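Local coordinates for protein sesquisabinene B synthase 2 (Santalum album, PDB 6A2C) that probably cyclises farnesyl diphosphate into the sesquiterpene sesquisabinene B, as a magnesium-dependent terpene synthase of the Tpsb subfamily, at residues N280-S285 and V308-T313; Y286-G291 and R530-F535. One frame throughout, in Å; residues are numbered along the deposited sequence.

Contact 1 (N280-S285 and V308-T313). With FPP (farnesyl diphosphate), chain C.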
ATOM      1  N   ASN A 280       5.494   3.608 -18.811  1.00 30.91           N
ATOM      2  CA  ASN A 280       4.132   4.194 -18.668  1.00 29.72           C
ATOM      3  C   ASN A 280       3.079   3.117 -18.371  1.00 27.37           C
ATOM      4  O   ASN A 280       1.894   3.432 -18.525  1.00 25.38           O
ATOM      5  CB  ASN A 280       3.721   4.973 -19.926  1.00 31.95           C
ATOM      6  CG  ASN A 280       4.467   6.284 -20.050  1.00 34.30           C
ATOM      7  OD1 ASN A 280       4.691   6.953 -19.050  1.00 36.50           O
ATOM      8  ND2 ASN A 280       4.861   6.653 -21.254  1.00 29.64           N
ATOM      9  N   GLY A 281       3.469   1.912 -17.948  1.00 23.96           N
ATOM     10  CA  GLY A 281       2.536   0.800 -17.735  1.00 23.99           C
ATOM     11  C   GLY A 281       1.500   1.148 -16.672  1.00 24.32           C
ATOM     12  O   GLY A 281       0.329   0.823 -16.862  1.00 22.72           O
ATOM     13  N   LEU A 282       1.903   1.743 -15.560  1.00 23.03           N
ATOM     14  CA  LEU A 282       0.958   2.033 -14.451  1.00 24.56           C
ATOM     15  C   LEU A 282      -0.001   3.149 -14.877  1.00 21.97           C
ATOM     16  O   LEU A 282      -1.250   2.982 -14.721  1.00 22.38           O
ATOM     17  CB  LEU A 282       1.771   2.408 -13.215  1.00 26.47           C
ATOM     18  CG  LEU A 282       1.000   2.699 -11.921  1.00 27.89           C
ATOM     19  CD1 LEU A 282       0.343   4.062 -11.919  1.00 31.23           C
ATOM     20  CD2 LEU A 282      -0.003   1.627 -11.570  1.00 26.77           C
ATOM     21  N   ILE A 283       0.519   4.232 -15.434  1.00 22.53           N
ATOM     22  CA  ILE A 283      -0.331   5.411 -15.749  1.00 22.73           C
ATOM     23  C   ILE A 283      -1.308   5.030 -16.870  1.00 24.05           C
ATOM     24  O   ILE A 283      -2.499   5.394 -16.774  1.00 19.87           O
ATOM     25  CB  ILE A 283       0.476   6.673 -16.102  1.00 28.93           C
ATOM     26  CG1 ILE A 283      -0.451   7.867 -16.316  1.00 32.88           C
ATOM     27  CG2 ILE A 283       1.323   6.475 -17.338  1.00 34.86           C
ATOM     28  CD1 ILE A 283      -1.133   8.341 -15.033  1.00 36.09           C
ATOM     29  N   GLN A 284      -0.848   4.312 -17.892  1.00 20.66           N
ATOM     30  CA  GLN A 284      -1.742   3.868 -18.981  1.00 24.80           C
ATOM     31  C   GLN A 284      -2.813   2.914 -18.427  1.00 21.61           C
ATOM     32  O   GLN A 284      -3.970   3.026 -18.881  1.00 19.77           O
ATOM     33  CB  GLN A 284      -0.938   3.304 -20.145  1.00 28.91           C
ATOM     34  CG  GLN A 284      -0.004   4.376 -20.705  1.00 38.45           C
ATOM     35  CD  GLN A 284       0.493   4.142 -22.110  1.00 44.28           C
ATOM     36  OE1 GLN A 284       1.297   3.249 -22.365  1.00 46.89           O
ATOM     37  NE2 GLN A 284       0.069   5.005 -23.025  1.00 45.71           N
ATOM     38  N   SER A 285      -2.454   1.976 -17.543  1.00 18.27           N
ATOM     39  CA  SER A 285      -3.471   1.050 -16.976  1.00 20.39           C
ATOM     40  C   SER A 285      -4.536   1.882 -16.253  1.00 17.57           C
ATOM     41  O   SER A 285      -5.750   1.647 -16.445  1.00 17.07           O
ATOM     42  CB  SER A 285      -2.840   0.035 -16.067  1.00 20.68           C
ATOM     43  OG  SER A 285      -3.832  -0.749 -15.425  1.00 19.93           O
ATOM     44  N   VAL A 308      -3.945  -4.910 -11.824  1.00 17.63           N
ATOM     45  CA  VAL A 308      -3.955  -6.074 -12.757  1.00 18.72           C
ATOM     46  C   VAL A 308      -3.580  -5.593 -14.169  1.00 18.45           C
ATOM     47  O   VAL A 308      -2.699  -6.182 -14.761  1.00 17.36           O
ATOM     48  CB  VAL A 308      -5.315  -6.772 -12.723  1.00 19.09           C
ATOM     49  CG1 VAL A 308      -5.379  -7.910 -13.708  1.00 18.48           C
ATOM     50  CG2 VAL A 308      -5.640  -7.238 -11.315  1.00 19.29           C
ATOM     51  N   GLY A 309      -4.131  -4.478 -14.642  1.00 16.93           N
ATOM     52  CA  GLY A 309      -3.794  -3.945 -15.970  1.00 17.92           C
ATOM     53  C   GLY A 309      -2.332  -3.547 -16.097  1.00 18.30           C
ATOM     54  O   GLY A 309      -1.732  -3.818 -17.152  1.00 17.43           O
ATOM     55  N   ALA A 310      -1.735  -2.961 -15.056  1.00 17.43           N
ATOM     56  CA  ALA A 310      -0.289  -2.650 -15.051  1.00 18.80           C
ATOM     57  C   ALA A 310       0.534  -3.946 -15.163  1.00 19.09           C
ATOM     58  O   ALA A 310       1.485  -3.968 -15.928  1.00 18.28           O
ATOM     59  CB  ALA A 310       0.097  -1.880 -13.836  1.00 18.90           C
ATOM     60  N   LEU A 311       0.145  -4.997 -14.470  1.00 17.50           N
ATOM     61  CA  LEU A 311       0.862  -6.291 -14.524  1.00 17.45           C
ATOM     62  C   LEU A 311       0.653  -6.974 -15.881  1.00 17.23           C
ATOM     63  O   LEU A 311       1.611  -7.592 -16.351  1.00 17.69           O
ATOM     64  CB  LEU A 311       0.430  -7.151 -13.344  1.00 17.67           C
ATOM     65  CG  LEU A 311       0.977  -6.601 -12.026  1.00 20.08           C
ATOM     66  CD1 LEU A 311       0.270  -7.184 -10.827  1.00 21.98           C
ATOM     67  CD2 LEU A 311       2.471  -6.827 -11.953  1.00 22.01           C
ATOM     68  N   ILE A 312      -0.533  -6.896 -16.462  1.00 15.67           N
ATOM     69  CA  ILE A 312      -0.800  -7.489 -17.788  1.00 18.29           C
ATOM     70  C   ILE A 312       0.138  -6.819 -18.804  1.00 18.02           C
ATOM     71  O   ILE A 312       0.771  -7.544 -19.543  1.00 18.35           O
ATOM     72  CB  ILE A 312      -2.277  -7.390 -18.184  1.00 17.53           C
ATOM     73  CG1 ILE A 312      -3.159  -8.328 -17.364  1.00 18.14           C
ATOM     74  CG2 ILE A 312      -2.425  -7.681 -19.662  1.00 17.37           C
ATOM     75  CD1 ILE A 312      -4.638  -7.968 -17.470  1.00 18.47           C
ATOM     76  N   THR A 313       0.287  -5.497 -18.780  1.00 19.19           N
ATOM     77  CA  THR A 313       1.148  -4.799 -19.769  1.00 20.57           C
ATOM     78  C   THR A 313       2.591  -5.234 -19.557  1.00 19.14           C
ATOM     79  O   THR A 313       3.263  -5.528 -20.546  1.00 20.84           O
ATOM     80  CB  THR A 313       1.112  -3.278 -19.593  1.00 30.10           C
ATOM     81  OG1 THR A 313      -0.211  -2.887 -19.255  1.00 32.15           O
ATOM     82  CG2 THR A 313       1.569  -2.526 -20.821  1.00 32.42           C
TER
HETATM   83  C1  FPP C 900      -0.923  -3.779 -24.271  1.00 56.26           C
HETATM   84  O1  FPP C 900      -0.463  -3.704 -25.628  1.00 41.46           O
HETATM   85  C2  FPP C 900      -2.403  -3.959 -24.096  1.00 56.15           C
HETATM   86  C3  FPP C 900      -2.914  -4.971 -23.401  1.00 62.06           C
HETATM   87  C4  FPP C 900      -2.049  -6.010 -22.743  1.00 62.05           C
HETATM   88  C5  FPP C 900      -4.396  -5.198 -23.291  1.00 56.49           C
HETATM   89  C6  FPP C 900      -4.949  -5.228 -21.883  1.00 63.76           C
HETATM   90  C7  FPP C 900      -5.224  -3.864 -21.332  1.00 63.91           C
HETATM   91  C8  FPP C 900      -4.435  -3.138 -20.553  1.00 58.59           C
HETATM   92  C10 FPP C 900      -3.065  -3.548 -20.145  1.00 57.59           C
HETATM   93  C9  FPP C 900      -4.898  -1.843 -19.974  1.00 57.26           C
HETATM   94  C11 FPP C 900      -5.461  -2.062 -18.607  1.00 47.54           C
HETATM   95  C12 FPP C 900      -6.955  -2.135 -18.573  1.00 44.61           C
HETATM   96  C13 FPP C 900      -7.761  -1.986 -17.526  1.00 41.28           C
HETATM   97  C14 FPP C 900      -9.247  -2.185 -17.603  1.00 45.27           C
HETATM   98  C15 FPP C 900      -7.269  -1.597 -16.164  1.00 36.38           C
HETATM   99  PA  FPP C 900      -0.221  -4.969 -26.634  1.00 38.40           P
HETATM  100  O1A FPP C 900      -0.991  -4.409 -27.804  1.00 38.53           O
HETATM  101  O2A FPP C 900       1.187  -5.627 -26.823  1.00 40.62           O
HETATM  102  O3A FPP C 900      -1.113  -6.272 -26.198  1.00 38.69           O
HETATM  103  PB  FPP C 900      -0.918  -7.689 -27.122  1.00 35.90           P
HETATM  104  O1B FPP C 900       0.566  -8.088 -27.124  1.00 30.44           O
HETATM  105  O2B FPP C 900      -1.777  -8.748 -26.457  1.00 32.63           O
HETATM  106  O3B FPP C 900      -1.422  -7.362 -28.497  1.00 34.14           O
HETATM  107  O   HOH W   1      -0.565  -0.335 -19.208  1.00 31.59           O

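Contact 2 (Y286-G291 and R530-F535). With FPP (farnesyl diphosphate), chain C.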
ATOM      1  N   TYR A 286      -4.097   2.854 -15.454  1.00 18.34           N
ATOM      2  CA  TYR A 286      -5.013   3.660 -14.626  1.00 19.48           C
ATOM      3  C   TYR A 286      -5.898   4.486 -15.553  1.00 18.92           C
ATOM      4  O   TYR A 286      -7.108   4.506 -15.357  1.00 18.78           O
ATOM      5  CB  TYR A 286      -4.274   4.494 -13.576  1.00 19.32           C
ATOM      6  CG  TYR A 286      -5.256   5.218 -12.699  1.00 19.78           C
ATOM      7  CD1 TYR A 286      -6.057   4.539 -11.808  1.00 19.67           C
ATOM      8  CD2 TYR A 286      -5.494   6.573 -12.889  1.00 22.88           C
ATOM      9  CE1 TYR A 286      -7.017   5.214 -11.055  1.00 21.15           C
ATOM     10  CE2 TYR A 286      -6.440   7.254 -12.150  1.00 22.43           C
ATOM     11  CZ  TYR A 286      -7.207   6.571 -11.228  1.00 22.60           C
ATOM     12  OH  TYR A 286      -8.157   7.269 -10.525  1.00 23.35           O
ATOM     13  N   MET A 287      -5.329   5.076 -16.600  1.00 19.23           N
ATOM     14  CA  MET A 287      -6.125   5.889 -17.548  1.00 19.91           C
ATOM     15  C   MET A 287      -7.213   5.023 -18.179  1.00 19.85           C
ATOM     16  O   MET A 287      -8.333   5.505 -18.342  1.00 19.96           O
ATOM     17  CB  MET A 287      -5.255   6.545 -18.615  1.00 19.42           C
ATOM     18  CG  MET A 287      -4.529   7.723 -18.014  1.00 22.23           C
ATOM     19  SD  MET A 287      -3.427   8.533 -19.178  1.00 25.33           S
ATOM     20  CE  MET A 287      -4.598   9.108 -20.404  1.00 24.67           C
ATOM     21  N   TYR A 288      -6.897   3.782 -18.494  1.00 19.74           N
ATOM     22  CA  TYR A 288      -7.842   2.820 -19.085  1.00 19.26           C
ATOM     23  C   TYR A 288      -8.890   2.434 -18.034  1.00 19.53           C
ATOM     24  O   TYR A 288     -10.083   2.388 -18.379  1.00 19.74           O
ATOM     25  CB  TYR A 288      -7.097   1.591 -19.600  1.00 24.25           C
ATOM     26  CG  TYR A 288      -7.940   0.762 -20.528  1.00 28.49           C
ATOM     27  CD1 TYR A 288      -9.025   0.044 -20.049  1.00 39.87           C
ATOM     28  CD2 TYR A 288      -7.651   0.675 -21.871  1.00 36.61           C
ATOM     29  CE1 TYR A 288      -9.823  -0.715 -20.888  1.00 35.83           C
ATOM     30  CE2 TYR A 288      -8.415  -0.112 -22.717  1.00 41.09           C
ATOM     31  CZ  TYR A 288      -9.537  -0.762 -22.235  1.00 39.98           C
ATOM     32  OH  TYR A 288     -10.293  -1.549 -23.063  1.00 49.30           O
ATOM     33  N   ALA A 289      -8.476   2.178 -16.792  1.00 18.18           N
ATOM     34  CA  ALA A 289      -9.403   1.806 -15.695  1.00 19.05           C
ATOM     35  C   ALA A 289     -10.476   2.901 -15.570  1.00 21.12           C
ATOM     36  O   ALA A 289     -11.652   2.572 -15.442  1.00 19.05           O
ATOM     37  CB  ALA A 289      -8.647   1.601 -14.405  1.00 19.03           C
ATOM     38  N   ILE A 290     -10.099   4.177 -15.666  1.00 19.70           N
ATOM     39  CA  ILE A 290     -11.069   5.307 -15.565  1.00 22.71           C
ATOM     40  C   ILE A 290     -12.142   5.174 -16.663  1.00 22.59           C
ATOM     41  O   ILE A 290     -13.290   5.540 -16.424  1.00 21.16           O
ATOM     42  CB  ILE A 290     -10.315   6.645 -15.605  1.00 24.73           C
ATOM     43  CG1 ILE A 290      -9.636   6.898 -14.255  1.00 26.29           C
ATOM     44  CG2 ILE A 290     -11.249   7.773 -16.033  1.00 24.48           C
ATOM     45  CD1 ILE A 290      -8.671   8.092 -14.266  1.00 31.99           C
ATOM     46  N   GLY A 291     -11.795   4.677 -17.847  1.00 20.48           N
ATOM     47  CA  GLY A 291     -12.796   4.354 -18.886  1.00 21.31           C
ATOM     48  C   GLY A 291     -13.698   3.181 -18.505  1.00 19.40           C
ATOM     49  O   GLY A 291     -14.905   3.180 -18.872  1.00 21.51           O
ATOM     50  N   ARG A 530     -15.478   0.316 -24.813  1.00 18.26           N
ATOM     51  CA  ARG A 530     -15.379   1.794 -25.017  1.00 18.02           C
ATOM     52  C   ARG A 530     -13.957   2.280 -24.715  1.00 17.48           C
ATOM     53  O   ARG A 530     -13.415   3.023 -25.549  1.00 18.61           O
ATOM     54  CB  ARG A 530     -16.420   2.478 -24.152  1.00 17.68           C
ATOM     55  CG  ARG A 530     -17.841   2.179 -24.600  1.00 17.72           C
ATOM     56  CD  ARG A 530     -18.871   2.556 -23.568  1.00 17.35           C
ATOM     57  NE  ARG A 530     -20.193   2.540 -24.158  1.00 17.74           N
ATOM     58  CZ  ARG A 530     -21.320   2.593 -23.455  1.00 20.92           C
ATOM     59  NH1 ARG A 530     -21.246   2.663 -22.139  1.00 22.09           N
ATOM     60  NH2 ARG A 530     -22.504   2.650 -24.064  1.00 21.54           N
ATOM     61  N   GLY A 531     -13.356   1.822 -23.609  1.00 17.29           N
ATOM     62  CA  GLY A 531     -11.931   2.075 -23.304  1.00 20.07           C
ATOM     63  C   GLY A 531     -11.029   1.691 -24.462  1.00 20.28           C
ATOM     64  O   GLY A 531     -10.142   2.478 -24.822  1.00 19.54           O
ATOM     65  N   SER A 532     -11.229   0.510 -25.031  1.00 21.27           N
ATOM     66  CA  SER A 532     -10.405   0.017 -26.160  1.00 19.72           C
ATOM     67  C   SER A 532     -10.576   0.949 -27.366  1.00 19.78           C
ATOM     68  O   SER A 532      -9.542   1.271 -27.985  1.00 19.37           O
ATOM     69  CB  SER A 532     -10.705  -1.413 -26.508  1.00 19.35           C
ATOM     70  OG  SER A 532     -10.411  -2.244 -25.385  1.00 24.73           O
ATOM     71  N   HIS A 533     -11.801   1.284 -27.755  1.00 18.68           N
ATOM     72  CA  HIS A 533     -12.036   2.191 -28.915  1.00 20.58           C
ATOM     73  C   HIS A 533     -11.266   3.499 -28.681  1.00 19.68           C
ATOM     74  O   HIS A 533     -10.617   4.016 -29.618  1.00 18.69           O
ATOM     75  CB  HIS A 533     -13.504   2.560 -29.100  1.00 20.25           C
ATOM     76  CG  HIS A 533     -14.339   1.495 -29.707  1.00 19.41           C
ATOM     77  ND1 HIS A 533     -14.076   0.971 -30.956  1.00 19.17           N
ATOM     78  CD2 HIS A 533     -15.381   0.809 -29.210  1.00 19.79           C
ATOM     79  CE1 HIS A 533     -14.988   0.076 -31.241  1.00 20.73           C
ATOM     80  NE2 HIS A 533     -15.785  -0.073 -30.178  1.00 20.42           N
ATOM     81  N   PHE A 534     -11.358   4.024 -27.465  1.00 21.06           N
ATOM     82  CA  PHE A 534     -10.868   5.385 -27.165  1.00 22.34           C
ATOM     83  C   PHE A 534      -9.342   5.376 -27.197  1.00 23.48           C
ATOM     84  O   PHE A 534      -8.753   6.337 -27.736  1.00 23.64           O
ATOM     85  CB  PHE A 534     -11.414   5.863 -25.828  1.00 22.09           C
ATOM     86  CG  PHE A 534     -11.073   7.300 -25.542  1.00 22.96           C
ATOM     87  CD1 PHE A 534     -11.513   8.298 -26.390  1.00 22.92           C
ATOM     88  CD2 PHE A 534     -10.274   7.628 -24.469  1.00 20.94           C
ATOM     89  CE1 PHE A 534     -11.152   9.618 -26.170  1.00 22.07           C
ATOM     90  CE2 PHE A 534      -9.954   8.949 -24.211  1.00 23.18           C
ATOM     91  CZ  PHE A 534     -10.425   9.939 -25.050  1.00 21.81           C
ATOM     92  N   PHE A 535      -8.715   4.337 -26.647  1.00 20.78           N
ATOM     93  CA  PHE A 535      -7.242   4.292 -26.458  1.00 23.14           C
ATOM     94  C   PHE A 535      -6.554   3.682 -27.680  1.00 24.37           C
ATOM     95  O   PHE A 535      -5.315   3.731 -27.744  1.00 26.70           O
ATOM     96  CB  PHE A 535      -6.880   3.652 -25.112  1.00 23.57           C
ATOM     97  CG  PHE A 535      -7.117   4.581 -23.950  1.00 22.89           C
ATOM     98  CD1 PHE A 535      -6.345   5.734 -23.813  1.00 27.82           C
ATOM     99  CD2 PHE A 535      -8.184   4.413 -23.091  1.00 24.39           C
ATOM    100  CE1 PHE A 535      -6.628   6.671 -22.828  1.00 26.89           C
ATOM    101  CE2 PHE A 535      -8.462   5.343 -22.097  1.00 24.11           C
ATOM    102  CZ  PHE A 535      -7.665   6.458 -21.947  1.00 28.59           C
TER
HETATM  103  C1  FPP C 900      -0.923  -3.779 -24.271  1.00 56.26           C
HETATM  104  O1  FPP C 900      -0.463  -3.704 -25.628  1.00 41.46           O
HETATM  105  C2  FPP C 900      -2.403  -3.959 -24.096  1.00 56.15           C
HETATM  106  C3  FPP C 900      -2.914  -4.971 -23.401  1.00 62.06           C
HETATM  107  C4  FPP C 900      -2.049  -6.010 -22.743  1.00 62.05           C
HETATM  108  C5  FPP C 900      -4.396  -5.198 -23.291  1.00 56.49           C
HETATM  109  C6  FPP C 900      -4.949  -5.228 -21.883  1.00 63.76           C
HETATM  110  C7  FPP C 900      -5.224  -3.864 -21.332  1.00 63.91           C
HETATM  111  C8  FPP C 900      -4.435  -3.138 -20.553  1.00 58.59           C
HETATM  112  C10 FPP C 900      -3.065  -3.548 -20.145  1.00 57.59           C
HETATM  113  C9  FPP C 900      -4.898  -1.843 -19.974  1.00 57.26           C
HETATM  114  C11 FPP C 900      -5.461  -2.062 -18.607  1.00 47.54           C
HETATM  115  C12 FPP C 900      -6.955  -2.135 -18.573  1.00 44.61           C
HETATM  116  C13 FPP C 900      -7.761  -1.986 -17.526  1.00 41.28           C
HETATM  117  C14 FPP C 900      -9.247  -2.185 -17.603  1.00 45.27           C
HETATM  118  C15 FPP C 900      -7.269  -1.597 -16.164  1.00 36.38           C
HETATM  119  PA  FPP C 900      -0.221  -4.969 -26.634  1.00 38.40           P
HETATM  120  O1A FPP C 900      -0.991  -4.409 -27.804  1.00 38.53           O
HETATM  121  O2A FPP C 900       1.187  -5.627 -26.823  1.00 40.62           O
HETATM  122  O3A FPP C 900      -1.113  -6.272 -26.198  1.00 38.69           O
HETATM  123  PB  FPP C 900      -0.918  -7.689 -27.122  1.00 35.90           P
HETATM  124  O1B FPP C 900       0.566  -8.088 -27.124  1.00 30.44           O
HETATM  125  O2B FPP C 900      -1.777  -8.748 -26.457  1.00 32.63           O
HETATM  126  O3B FPP C 900      -1.422  -7.362 -28.497  1.00 34.14           O

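Contact 1 (N280-S285 and V308-T313)
Ser285 presses its hydroxyl against the backbone of helix 308-313, with OG 3.2 Å from Gly309 CA. Its OG stands anti to the backbone N (chi1 174°) and reaches across to the other helix, where it is hydrogen-bonded to the carbonyl of Ala306, one turn before Ala310. The Ala310 N-H lies close by but is poorly angled for a bond. A side chain at Gly309 would collide with this hydroxyl, and its absence lets the short helix axes approach to 8.1 Å, with their directions at 129°. Beside the tightly packed serine, Leu282 CD2 meets Ala310 CB at 4.2 Å, the one apolar side-chain touch between the segments.

The other end of the contact is looser and wet. No direct hydrogen bond joins the two segments at either end; here a water spans them, donating to Gly281 O at 2.8 Å and to Thr313 OG1 at 2.6 Å. The threonine hydroxyl in turn gives its proton to Gly309 O, 2.8 Å from OG1 and one helical turn back. It comes in tilted 26° from the carbonyl plane, on the face opposite the Thr313 N-H that the same oxygen accepts. The ligand borders this polar network, its methyl C10 lying 3.1 Å from Thr313 OG1. A valine in place of Thr313 would probably leave the water without its acceptor on this helix and strip Gly309 O of its side-chain donor.

The Thr313 side chain lies about 6 Å from that of Asp316, a magnesium ligand, which puts this end near the metal site of the class I terpene synthase fold. Trp267 of helix 239-270 touches both Leu282 and Ala310; Ile312, on helix 299-321, touches Trp384 and Tyr391 of helix 377-400.

Contact 2 (Y286-G291 and R530-F535)
Tyr288 lays one face of its ring over Gly531, whose CA sits 4.3 Å from the ring centroid and 26° off the normal, a CH-pi contact. A CB on this glycine would run into the ring. Across the ring plane from Gly531 the prenyl tail of farnesyl diphosphate approaches obliquely, its C14 3.3 Å from Tyr288 CD1. At the ring edge, in plane, Ser532 OG lies only 2.4 Å from Tyr288 OH, a separation so short that its details are doubtful; both hydroxyls are also hydrogen-bonded to Val528 O. Phe535 lies obliquely beside the tyrosine, with centroids 5.9 Å apart and planes at 32°. Its CB points toward helix 286-291, and a chi1 of -76°, with CG anti to the carbonyl carbon, sets the ring so that CE2 rests 3.8 Å from Met287 O. The Met287 chain, bent at chi3, crosses Phe535 at about a right angle, CE to CE1 at 4.0 Å.

The tyrosine thus offers the hydrocarbon tail an aromatic wall while its hydroxyl bonds to Val528 O, also a partner of Ser532 OG. Such a wall suits an apolar substrate and, as in other terpene synthases, might help stabilise carbocation intermediates.

How the contacts relate
Both contacts draw on helix 281-292: contact 1 uses its N-terminal end and contact 2 the residues that follow directly. Their centres are 12 Å apart. Along the chain the segments alternate, 280-285, 286-291, 308-313, then 530-535, so this one helix packs on its near neighbour, helix 299-321, and on helix 521-535, which comes from far towards the C-terminus. Both contacts touch farnesyl diphosphate, which is also hydrogen-bonded to Arg457, Lys476 and Asn460. Contact 1 runs along the prenyl tail from near the metal-binding aspartates to C15, and contact 2 lies towards the tail's far end, so together they form part of the wall of the substrate pocket.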